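Local structure of suppressor of RNA silencing p3 (Rice hoja blanca virus, 3AJF) at residues L40-K45 / S53-S58; D25-N28 / S33-E36; I60-L63 / D68-G71. The protein suppresses RNA silencing in the host cell, presumably by binding double-stranded RNA, as a homodimer represented here by its helical domain. All blocks are in the same frame, centred on the assembly; numbering follows the deposited sequence.

Interaction 1 of 3, residues L40-K45 / S53-S58; sequences LQMIRK and SVFLKS. With SO4 (sulfate ion), chain E.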
loop_
_atom_site.group_PDB
_atom_site.type_symbol
_atom_site.label_atom_id
_atom_site.label_comp_id
_atom_site.label_asym_id
_atom_site.label_seq_id
_atom_site.Cartn_x
_atom_site.Cartn_y
_atom_site.Cartn_z
ATOM N N LEU A 40 -16.745 3.675 0.578
ATOM C CA LEU A 40 -16.897 4.371 1.882
ATOM C C LEU A 40 -16.618 3.470 3.108
ATOM O O LEU A 40 -15.976 3.890 4.059
ATOM C CB LEU A 40 -18.256 5.069 2.016
ATOM C CG LEU A 40 -18.515 6.143 0.951
ATOM C CD1 LEU A 40 -19.972 6.631 1.028
ATOM C CD2 LEU A 40 -17.498 7.314 1.079
ATOM N N GLN A 41 -17.095 2.232 3.076
ATOM C CA GLN A 41 -16.777 1.290 4.149
ATOM C C GLN A 41 -15.259 1.094 4.289
ATOM O O GLN A 41 -14.737 1.042 5.395
ATOM C CB GLN A 41 -17.421 -0.069 3.912
ATOM C CG GLN A 41 -16.988 -1.098 4.970
ATOM C CD GLN A 41 -17.458 -0.712 6.354
ATOM O OE1 GLN A 41 -18.653 -0.497 6.568
ATOM N NE2 GLN A 41 -16.527 -0.610 7.303
HETATM N N MSE A 42 -14.559 0.980 3.163
HETATM C CA MSE A 42 -13.122 0.793 3.210
HETATM C C MSE A 42 -12.468 2.019 3.857
HETATM O O MSE A 42 -11.504 1.903 4.625
HETATM C CB MSE A 42 -12.584 0.648 1.812
HETATM C CG MSE A 42 -11.293 0.034 1.769
HETATM SE SE MSE A 42 -11.535 -1.859 1.968
HETATM C CE MSE A 42 -12.652 -2.286 0.442
ATOM N N ILE A 43 -12.994 3.193 3.525
ATOM C CA ILE A 43 -12.460 4.423 4.088
ATOM C C ILE A 43 -12.612 4.451 5.616
ATOM O O ILE A 43 -11.698 4.909 6.356
ATOM C CB ILE A 43 -13.125 5.686 3.429
ATOM C CG1 ILE A 43 -12.662 5.832 1.969
ATOM C CG2 ILE A 43 -12.776 6.989 4.219
ATOM C CD1 ILE A 43 -11.209 6.212 1.783
ATOM N N ARG A 44 -13.787 3.999 6.077
ATOM C CA ARG A 44 -14.097 3.966 7.497
ATOM C C ARG A 44 -13.354 2.858 8.212
ATOM O O ARG A 44 -12.815 3.088 9.307
ATOM C CB ARG A 44 -15.598 3.787 7.715
ATOM C CG ARG A 44 -16.428 4.968 7.264
ATOM C CD ARG A 44 -17.829 4.932 7.909
ATOM N NE ARG A 44 -18.556 3.713 7.565
ATOM C CZ ARG A 44 -19.258 3.533 6.445
ATOM N NH1 ARG A 44 -19.330 4.491 5.507
ATOM N NH2 ARG A 44 -19.886 2.375 6.254
ATOM N N LYS A 45 -13.342 1.661 7.624
ATOM C CA LYS A 45 -12.698 0.508 8.260
ATOM C C LYS A 45 -12.705 -0.683 7.351
ATOM O O LYS A 45 -13.738 -1.332 7.190
ATOM C CB LYS A 45 -13.361 0.124 9.604
ATOM C CG LYS A 45 -12.474 -0.820 10.456
ATOM C CD LYS A 45 -13.109 -1.092 11.825
ATOM C CE LYS A 45 -12.219 -1.976 12.700
ATOM N NZ LYS A 45 -13.038 -2.587 13.846
ATOM N N SER A 53 -7.001 -5.237 -0.546
ATOM C CA SER A 53 -5.935 -5.497 -1.517
ATOM C C SER A 53 -6.197 -4.800 -2.840
ATOM O O SER A 53 -5.299 -4.148 -3.409
ATOM C CB SER A 53 -5.805 -6.998 -1.779
ATOM O OG SER A 53 -4.888 -7.214 -2.833
ATOM N N VAL A 54 -7.422 -4.935 -3.336
ATOM C CA VAL A 54 -7.851 -4.300 -4.579
ATOM C C VAL A 54 -7.831 -2.737 -4.487
ATOM O O VAL A 54 -7.316 -2.048 -5.387
ATOM C CB VAL A 54 -9.237 -4.840 -4.941
ATOM C CG1 VAL A 54 -9.882 -4.009 -6.002
ATOM C CG2 VAL A 54 -9.140 -6.319 -5.395
ATOM N N PHE A 55 -8.376 -2.196 -3.400
ATOM C CA PHE A 55 -8.337 -0.752 -3.069
ATOM C C PHE A 55 -6.903 -0.219 -3.088
ATOM O O PHE A 55 -6.604 0.767 -3.774
ATOM C CB PHE A 55 -8.961 -0.618 -1.683
ATOM C CG PHE A 55 -8.963 0.768 -1.065
ATOM C CD1 PHE A 55 -10.014 1.658 -1.300
ATOM C CD2 PHE A 55 -7.988 1.118 -0.092
ATOM C CE1 PHE A 55 -10.062 2.934 -0.645
ATOM C CE2 PHE A 55 -8.027 2.381 0.562
ATOM C CZ PHE A 55 -9.053 3.276 0.294
ATOM N N LEU A 56 -5.998 -0.887 -2.363
ATOM C CA LEU A 56 -4.589 -0.448 -2.333
ATOM C C LEU A 56 -3.882 -0.574 -3.687
ATOM O O LEU A 56 -3.068 0.291 -4.061
ATOM C CB LEU A 56 -3.788 -1.198 -1.262
ATOM C CG LEU A 56 -4.239 -1.003 0.200
ATOM C CD1 LEU A 56 -3.539 -2.057 1.034
ATOM C CD2 LEU A 56 -3.909 0.343 0.712
ATOM N N LYS A 57 -4.164 -1.658 -4.411
ATOM C CA LYS A 57 -3.537 -1.875 -5.708
ATOM C C LYS A 57 -3.914 -0.807 -6.739
ATOM O O LYS A 57 -3.077 -0.429 -7.576
ATOM C CB LYS A 57 -3.866 -3.264 -6.240
ATOM C CG LYS A 57 -3.042 -4.334 -5.605
ATOM C CD LYS A 57 -3.796 -5.651 -5.606
ATOM C CE LYS A 57 -3.510 -6.520 -6.786
ATOM N NZ LYS A 57 -4.604 -7.575 -6.796
ATOM N N SER A 58 -5.147 -0.309 -6.681
ATOM C CA SER A 58 -5.542 0.826 -7.550
ATOM C C SER A 58 -4.769 2.107 -7.209
ATOM O O SER A 58 -4.310 2.829 -8.118
ATOM C CB SER A 58 -7.051 1.099 -7.514
ATOM O OG SER A 58 -7.758 0.332 -8.474
HETATM S S SO4 E . -6.138 -5.559 -9.700
HETATM O O1 SO4 E . -6.641 -6.193 -8.485
HETATM O O2 SO4 E . -6.419 -4.129 -9.726
HETATM O O3 SO4 E . -6.747 -6.249 -10.823
HETATM O O4 SO4 E . -4.693 -5.710 -9.796
#
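Met42, on helix 36-44, lays its side chain over the aromatic ring of Phe55 on helix 49-64, a Met-aromatic contact between two helices of a mainly helical domain that come one after the other in the chain. Met42 is present as selenomethionine, probably incorporated for phasing, so SE stands where sulfur would be. The touching is done mainly by its CG, which sits over the centre of the ring as a CH-pi contact, 3.7 Å from the Phe55 centroid and 12° off the normal. The SE approaches obliquely, 5.2 Å from the same centroid. With CG anti to the backbone N, chi1 (-161°) sets that methylene over the ring face; the bends at chi2 and chi3 then turn SE and CE away from the ring centre.

Apolar packing at the rim is supplied by Ile43, whose CD1 lies near the ring plane, at the edge, so one ring is met on a face by one residue and on its edge by the next. Flexible, unbranched methionine can follow a flat surface, and the long CG1 branch of isoleucine can reach the ring edge although its CB bond is not directed at the other helix. Phe23 and Leu27 of helix 17-30 and Tyr84 of helix 74-85 also pack against Phe55, placing it in the core; the Tyr84 hydroxyl is hydrogen-bonded to Ile43 O.

The polar side-chain bonds of the two segments lie away from the ring. On helix 36-44, Gln41 NE2 donates to Lys45 O at 2.9 Å, holding the carbonyl of the first residue past the helix. On the other helix, a sulfate ion, probably from the crystallisation liquor, is hydrogen-bonded through its O1 to Lys57 NZ at 3.0 Å.

Interaction 2 of 3, residues D25-N28 / S33-E36; sequences DILN and SFDE
The turn that joins helix 17-30 to helix 36-44 is folded back against the first of these helices by Leu27 and Asn28, which meet Phe34 from the helix side. Phe34 is the centre of an inverse gamma turn, and Asp35, right after it, is the N-cap of the next helix: its OD1 accepts a hydrogen bond from Met38 N.

One half of the contact is apolar. Leu27 CD2 stands over a face of the Phe34 ring, displaced toward the rim, and makes a CH-pi contact 3.8 Å from the ring centroid. Its closest ring atom is CE2, also at 3.8 Å, while Leu27 CG lies farther back, near CG of the ring. Phe34 CG is anti to its backbone N (chi1 -151°), a torsion that carries the ring from the turn toward the helix. A branched leucine suits this place because CD2 covers the ring while CD1 is turned to Val54 and Ser58 of helix 49-64; Leu27 also touches Phe39 of helix 36-44.

The other half is polar. Asn28 ND2 donates to Phe34 O at 2.9 Å, with an N-H...O angle of 165°. The acceptor lies close to the amide plane of Asn28, but the donor stands well above the carbonyl plane, 57° out of it. The bond is therefore nearly straight at the donor and off the lone-pair direction at the acceptor.

A short amide side chain is well suited to this task, since it can reach a turn carbonyl from the helix without carrying a charge. The same residue, Phe34, is thus gripped twice, its ring by dispersion and its backbone oxygen by a hydrogen bond, so the turn is tied to the helix through both a side chain and a backbone atom, which would limit its movement.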
loop_
_atom_site.group_PDB
_atom_site.type_symbol
_atom_site.label_atom_id
_atom_site.label_comp_id
_atom_site.label_asym_id
_atom_site.label_seq_id
_atom_site.Cartn_x
_atom_site.Cartn_y
_atom_site.Cartn_z
ATOM N N ASP A 25 -13.183 6.636 -8.908
ATOM C CA ASP A 25 -13.515 6.483 -10.329
ATOM C C ASP A 25 -12.615 5.436 -10.999
ATOM O O ASP A 25 -13.085 4.609 -11.801
ATOM C CB ASP A 25 -13.357 7.810 -11.051
ATOM C CG ASP A 25 -14.513 8.738 -10.815
ATOM O OD1 ASP A 25 -15.524 8.295 -10.220
ATOM O OD2 ASP A 25 -14.433 9.916 -11.237
ATOM N N ILE A 26 -11.328 5.497 -10.669
ATOM C CA ILE A 26 -10.329 4.605 -11.254
ATOM C C ILE A 26 -10.546 3.201 -10.719
ATOM O O ILE A 26 -10.571 2.250 -11.489
ATOM C CB ILE A 26 -8.899 5.154 -10.970
ATOM C CG1 ILE A 26 -8.654 6.372 -11.875
ATOM C CG2 ILE A 26 -7.833 4.084 -11.166
ATOM C CD1 ILE A 26 -7.362 7.171 -11.613
ATOM N N LEU A 27 -10.736 3.079 -9.397
ATOM C CA LEU A 27 -10.981 1.783 -8.758
ATOM C C LEU A 27 -12.249 1.132 -9.329
ATOM O O LEU A 27 -12.264 -0.065 -9.672
ATOM C CB LEU A 27 -11.085 1.952 -7.235
ATOM C CG LEU A 27 -11.503 0.761 -6.388
ATOM C CD1 LEU A 27 -10.556 -0.407 -6.630
ATOM C CD2 LEU A 27 -11.469 1.171 -4.957
ATOM N N ASN A 28 -13.296 1.935 -9.441
ATOM C CA ASN A 28 -14.597 1.448 -9.881
ATOM C C ASN A 28 -14.597 1.110 -11.375
ATOM O O ASN A 28 -15.315 0.207 -11.819
ATOM C CB ASN A 28 -15.715 2.465 -9.530
ATOM C CG ASN A 28 -17.096 2.022 -10.018
ATOM O OD1 ASN A 28 -17.588 2.525 -11.032
ATOM N ND2 ASN A 28 -17.730 1.095 -9.294
ATOM N N SER A 33 -17.879 -3.818 -9.635
ATOM C CA SER A 33 -18.647 -4.259 -8.470
ATOM C C SER A 33 -18.140 -3.621 -7.165
ATOM O O SER A 33 -18.762 -3.770 -6.096
ATOM C CB SER A 33 -18.736 -5.794 -8.388
ATOM O OG SER A 33 -17.460 -6.395 -8.192
ATOM N N PHE A 34 -17.022 -2.902 -7.257
ATOM C CA PHE A 34 -16.527 -2.105 -6.147
ATOM C C PHE A 34 -17.278 -0.755 -6.133
ATOM O O PHE A 34 -16.822 0.256 -6.677
ATOM C CB PHE A 34 -14.999 -1.944 -6.239
ATOM C CG PHE A 34 -14.330 -1.779 -4.906
ATOM C CD1 PHE A 34 -13.390 -2.716 -4.459
ATOM C CD2 PHE A 34 -14.657 -0.711 -4.081
ATOM C CE1 PHE A 34 -12.774 -2.567 -3.218
ATOM C CE2 PHE A 34 -14.054 -0.552 -2.835
ATOM C CZ PHE A 34 -13.103 -1.486 -2.408
ATOM N N ASP A 35 -18.460 -0.765 -5.527
ATOM C CA ASP A 35 -19.347 0.381 -5.559
ATOM C C ASP A 35 -18.999 1.421 -4.493
ATOM O O ASP A 35 -18.116 1.229 -3.631
ATOM C CB ASP A 35 -20.816 -0.081 -5.418
ATOM C CG ASP A 35 -21.085 -0.825 -4.106
ATOM O OD1 ASP A 35 -20.390 -0.599 -3.097
ATOM O OD2 ASP A 35 -22.016 -1.651 -4.078
ATOM N N GLU A 36 -19.716 2.525 -4.555
ATOM C CA GLU A 36 -19.517 3.640 -3.648
ATOM C C GLU A 36 -19.647 3.240 -2.183
ATOM O O GLU A 36 -18.915 3.720 -1.316
ATOM C CB GLU A 36 -20.581 4.675 -3.959
ATOM C CG GLU A 36 -20.117 6.069 -3.722
ATOM C CD GLU A 36 -21.151 7.088 -4.176
ATOM O OE1 GLU A 36 -21.612 6.993 -5.356
ATOM O OE2 GLU A 36 -21.494 7.975 -3.341
#

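Interaction 3 of 3, residues I60-L63 / D68-G71; sequences IWML and DLPG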
loop_
_atom_site.group_PDB
_atom_site.type_symbol
_atom_site.label_atom_id
_atom_site.label_comp_id
_atom_site.label_asym_id
_atom_site.label_seq_id
_atom_site.Cartn_x
_atom_site.Cartn_y
_atom_site.Cartn_z
ATOM N N ILE A 60 -1.796 2.269 -5.670
ATOM C CA ILE A 60 -0.399 1.992 -6.046
ATOM C C ILE A 60 -0.211 2.106 -7.578
ATOM O O ILE A 60 0.768 2.686 -8.051
ATOM C CB ILE A 60 0.080 0.625 -5.516
ATOM C CG1 ILE A 60 0.151 0.685 -3.953
ATOM C CG2 ILE A 60 1.473 0.242 -6.131
ATOM C CD1 ILE A 60 0.370 -0.704 -3.239
ATOM N N TRP A 61 -1.167 1.583 -8.338
ATOM C CA TRP A 61 -1.152 1.793 -9.795
ATOM C C TRP A 61 -1.111 3.285 -10.182
ATOM O O TRP A 61 -0.305 3.691 -11.030
ATOM C CB TRP A 61 -2.291 1.045 -10.518
ATOM C CG TRP A 61 -2.285 1.405 -11.969
ATOM C CD1 TRP A 61 -1.606 0.765 -12.985
ATOM C CD2 TRP A 61 -2.954 2.507 -12.559
ATOM N NE1 TRP A 61 -1.844 1.410 -14.189
ATOM C CE2 TRP A 61 -2.652 2.494 -13.948
ATOM C CE3 TRP A 61 -3.807 3.502 -12.059
ATOM C CZ2 TRP A 61 -3.161 3.450 -14.837
ATOM C CZ3 TRP A 61 -4.326 4.460 -12.957
ATOM C CH2 TRP A 61 -3.983 4.429 -14.330
HETATM N N MSE A 62 -1.961 4.095 -9.558
HETATM C CA MSE A 62 -2.012 5.538 -9.814
HETATM C C MSE A 62 -0.670 6.223 -9.527
HETATM O O MSE A 62 -0.319 7.214 -10.192
HETATM C CB MSE A 62 -3.094 6.208 -8.974
HETATM C CG MSE A 62 -4.527 5.833 -9.310
HETATM SE SE MSE A 62 -5.864 6.335 -7.949
HETATM C CE MSE A 62 -5.873 8.337 -7.985
ATOM N N LEU A 63 0.050 5.748 -8.504
ATOM C CA LEU A 63 1.349 6.333 -8.146
ATOM C C LEU A 63 2.495 5.818 -9.022
ATOM O O LEU A 63 3.488 6.525 -9.242
ATOM C CB LEU A 63 1.674 6.047 -6.674
ATOM C CG LEU A 63 0.793 6.779 -5.662
ATOM C CD1 LEU A 63 0.839 6.127 -4.249
ATOM C CD2 LEU A 63 1.232 8.249 -5.634
ATOM N N ASP A 68 -0.314 11.249 -15.551
ATOM C CA ASP A 68 -0.937 12.570 -15.410
ATOM C C ASP A 68 -1.594 12.767 -14.048
ATOM O O ASP A 68 -2.528 13.565 -13.915
ATOM C CB ASP A 68 -1.936 12.844 -16.563
ATOM C CG ASP A 68 -3.087 11.850 -16.590
ATOM O OD1 ASP A 68 -2.976 10.787 -15.939
ATOM O OD2 ASP A 68 -4.107 12.109 -17.264
ATOM N N LEU A 69 -1.129 12.042 -13.035
ATOM C CA LEU A 69 -1.626 12.273 -11.670
ATOM C C LEU A 69 -1.144 13.668 -11.267
ATOM O O LEU A 69 0.049 13.943 -11.373
ATOM C CB LEU A 69 -1.072 11.214 -10.707
ATOM C CG LEU A 69 -1.579 11.239 -9.261
ATOM C CD1 LEU A 69 -3.043 10.765 -9.215
ATOM C CD2 LEU A 69 -0.676 10.408 -8.329
ATOM N N PRO A 70 -2.055 14.572 -10.859
ATOM C CA PRO A 70 -1.536 15.879 -10.428
ATOM C C PRO A 70 -0.419 15.786 -9.354
ATOM O O PRO A 70 -0.465 14.938 -8.457
ATOM C CB PRO A 70 -2.780 16.571 -9.868
ATOM C CG PRO A 70 -3.915 15.978 -10.633
ATOM C CD PRO A 70 -3.527 14.513 -10.790
ATOM N N GLY A 71 0.601 16.630 -9.476
ATOM C CA GLY A 71 1.744 16.614 -8.559
ATOM C C GLY A 71 1.348 16.736 -7.090
ATOM O O GLY A 71 1.898 16.057 -6.232
#
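Leu69 extends CG anti to its backbone N: chi1 (-175°) points CG at helix 49-64, and chi2 (71°) spreads CD1 toward Met62 and CD2 toward Leu63. Met62, another selenomethionine, has CG anti to its own carbonyl carbon and runs out extended before turning at the last torsion (chi3 67°), which brings its CE round to the leucine. The result is a loop-on-helix contact at the C-terminal end of helix 49-64: after the helix the chain reverses and comes back on its way to helix 74-85, and Leu69 is the residue of 68-71 that packs on 60-63.

The two methyls of Leu69 divide the work. CD1 meets Met62 CE at 3.9 Å, the two side chains crossing at about a right angle. CD2 turns to the other neighbour and lies 3.9 Å from CD2 of Leu63. Leucine fits because its fork lets one residue from a loop touch two successive helix residues, and a methionine at the flank can bend its thin end to meet it. All three are buried and the contact is one of dispersion.

Other parts of the fold complete the pocket. Leu77 of helix 74-85 touches Met62, Leu63 and Leu69 alike, while Leu22, Phe23 and Ile26 of helix 17-30 pack on Met62. Leu63 also touches Phe88 of the second subunit, so the helix end lies close to the dimer interface. Polar atoms find partners nearby: Leu63 O accepts a hydrogen bond from Arg74 NH2, and Asp68, at the exposed start of the loop segment, forms a salt bridge through OD1 with Lys66 NZ. Closest of all across the contact is a backbone atom, for Leu69 CD2 comes within 3.7 Å of Met62 O.

Interaction 1 is the most central; interactions 2 and 3 lie farther out, though interaction 3 is still buried and interaction 2 only partly so. Helix 49-64 serves both interaction 1, around its middle, and interaction 3, toward its end, with centres about 17 Å apart. Interaction 2 shares no segment with them but touches both, through Leu27 on the one and Ile26 on the other, so helix 17-30 spans the pair. The chemistry follows position. Between helices an aromatic ring is packed by apolar chains; a loop returning to a helix in interaction 3 relies on aliphatic methyls; the tight turn of interaction 2 adds an amide-to-carbonyl hydrogen bond.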